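Local coordinates for PD-1 Binding Miniprotein GR918.2 (Synthetic construct, PDB 6V67), which binds the immune checkpoint receptor PD-1 as a computationally designed, disulfide-rich miniprotein, from work toward a synthetic PD-1 agonist, at residues F4-T9 against W13-G18. Residues are numbered along the deposited sequence; the frame is centred on the assembly and turned at random. Where two conformers were deposited one is given.
Sequences FCVCIT and WDYRYG
A chi1 of 169° turns Phe4 CG away from its own amide nitrogen and carries the ring across toward Tyr17, whose own CG lies anti to the carbonyl carbon (chi1 -57°). Phe4 CD1 thereby settles over one face of the Tyr17 ring, toward its rim, 3.5 Å from Tyr17 CZ, while the two ring planes stay inclined at 47°. Phe4 CZ also reaches Tyr15 CD2 at 3.7 Å, leaving the Phe4 ring between the two tyrosines. Both methyls of Val6 lie along the CD2-CE2 side of the Tyr15 ring, CG1 3.7 Å from Tyr15 CE2. Further along this face, Ile8 CD1 meets Trp13 CB and the Tyr15 hydroxyl, and Ile8 CG2 approaches Trp13 CD1. The backbones are joined by two reciprocal pairs of hydrogen bonds, Cys5 with Arg16 and Cys7 with Asp14; Cys5 N donates to Arg16 O at 2.9 Å. On the opposite face, Cys5 SG packs 3.6 Å from Arg16 CB, and disulfides to Cys23 and Cys30 tie Cys5 and Cys7 to helix 20-33, where Gln22 O accepts a bond from Arg16 NH1. This is an antiparallel beta hairpin, its aromatic face turned away from the helix that packs against the three-stranded sheet.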
# COMPACT_ATOMS: atom_id res chain seq x y z
N PHE A 4 -5.05 5.93 -4.51
CA PHE A 4 -3.95 6.24 -3.60
C PHE A 4 -3.87 5.11 -2.58
O PHE A 4 -4.89 4.72 -2.02
CB PHE A 4 -4.25 7.57 -2.89
CG PHE A 4 -3.33 7.89 -1.72
CD1 PHE A 4 -2.01 8.22 -1.91
CD2 PHE A 4 -3.84 7.95 -0.43
CE1 PHE A 4 -1.19 8.57 -0.83
CE2 PHE A 4 -3.03 8.28 0.66
CZ PHE A 4 -1.71 8.59 0.44
N CYS A 5 -2.68 4.58 -2.36
CA CYS A 5 -2.52 3.51 -1.40
C CYS A 5 -1.23 3.69 -0.62
O CYS A 5 -0.28 4.36 -1.06
CB CYS A 5 -2.64 2.13 -2.06
SG CYS A 5 -1.70 1.92 -3.59
N VAL A 6 -1.23 3.10 0.58
CA VAL A 6 -0.24 3.40 1.61
C VAL A 6 0.18 2.11 2.30
O VAL A 6 -0.65 1.25 2.59
CB VAL A 6 -0.87 4.34 2.67
CG1 VAL A 6 0.13 4.71 3.76
CG2 VAL A 6 -1.43 5.60 2.06
N CYS A 7 1.47 2.03 2.62
CA CYS A 7 2.05 0.92 3.38
C CYS A 7 3.06 1.54 4.35
O CYS A 7 4.17 1.91 3.93
CB CYS A 7 2.73 -0.07 2.44
SG CYS A 7 3.47 -1.53 3.22
N ILE A 8 2.70 1.64 5.63
CA ILE A 8 3.54 2.28 6.65
C ILE A 8 4.14 1.19 7.51
O ILE A 8 3.41 0.41 8.12
CB ILE A 8 2.72 3.23 7.54
CG1 ILE A 8 1.97 4.28 6.73
CG2 ILE A 8 3.60 3.86 8.62
CD1 ILE A 8 2.81 5.07 5.82
N THR A 9 5.47 1.18 7.62
CA THR A 9 6.19 0.27 8.52
C THR A 9 7.12 1.11 9.37
O THR A 9 8.27 1.39 9.00
CB THR A 9 6.94 -0.80 7.78
OG1 THR A 9 7.78 -0.19 6.82
CG2 THR A 9 6.00 -1.71 7.10
N TRP A 13 7.80 4.89 5.14
CA TRP A 13 6.45 5.19 4.69
C TRP A 13 6.41 5.08 3.17
O TRP A 13 7.10 5.83 2.49
CB TRP A 13 6.04 6.61 5.08
CG TRP A 13 6.21 6.99 6.52
CD1 TRP A 13 6.40 6.17 7.59
CD2 TRP A 13 6.21 8.32 7.01
NE1 TRP A 13 6.51 6.93 8.74
CE2 TRP A 13 6.39 8.25 8.40
CE3 TRP A 13 6.06 9.56 6.41
CZ2 TRP A 13 6.43 9.39 9.19
CZ3 TRP A 13 6.10 10.68 7.19
CH2 TRP A 13 6.26 10.59 8.57
N ASP A 14 5.62 4.14 2.65
CA ASP A 14 5.53 3.92 1.22
C ASP A 14 4.14 4.31 0.71
O ASP A 14 3.13 4.01 1.35
CB ASP A 14 5.77 2.45 0.85
CG ASP A 14 7.24 2.05 0.90
OD1 ASP A 14 8.09 2.87 1.31
OD2 ASP A 14 7.54 0.89 0.53
N TYR A 15 4.10 4.90 -0.47
CA TYR A 15 2.88 5.38 -1.10
C TYR A 15 2.90 5.03 -2.58
O TYR A 15 3.96 4.95 -3.20
CB TYR A 15 2.74 6.91 -0.97
CG TYR A 15 2.85 7.36 0.46
CD1 TYR A 15 4.07 7.70 1.01
CD2 TYR A 15 1.74 7.40 1.28
CE1 TYR A 15 4.19 8.06 2.31
CE2 TYR A 15 1.85 7.77 2.60
CZ TYR A 15 3.08 8.12 3.11
OH TYR A 15 3.24 8.49 4.42
N ARG A 16 1.71 4.86 -3.14
CA ARG A 16 1.54 4.65 -4.56
C ARG A 16 0.30 5.39 -5.04
O ARG A 16 -0.76 5.36 -4.40
CB ARG A 16 1.44 3.16 -4.94
CG ARG A 16 1.01 2.90 -6.38
CD ARG A 16 1.10 1.43 -6.77
NE ARG A 16 2.49 1.01 -6.78
CZ ARG A 16 2.93 -0.24 -6.87
NH1 ARG A 16 2.09 -1.26 -6.97
NH2 ARG A 16 4.23 -0.45 -6.85
N TYR A 17 0.44 6.04 -6.19
CA TYR A 17 -0.67 6.56 -6.98
C TYR A 17 -0.71 5.74 -8.26
O TYR A 17 0.29 5.67 -8.97
CB TYR A 17 -0.49 8.05 -7.29
CG TYR A 17 -0.32 8.88 -6.04
CD1 TYR A 17 0.84 8.80 -5.29
CD2 TYR A 17 -1.33 9.72 -5.61
CE1 TYR A 17 0.98 9.54 -4.15
CE2 TYR A 17 -1.18 10.47 -4.46
CZ TYR A 17 -0.02 10.39 -3.74
OH TYR A 17 0.15 11.13 -2.58
N GLY A 18 -1.82 5.09 -8.52
CA GLY A 18 -1.95 4.26 -9.70
C GLY A 18 -3.39 3.84 -9.88
O GLY A 18 -4.28 4.35 -9.21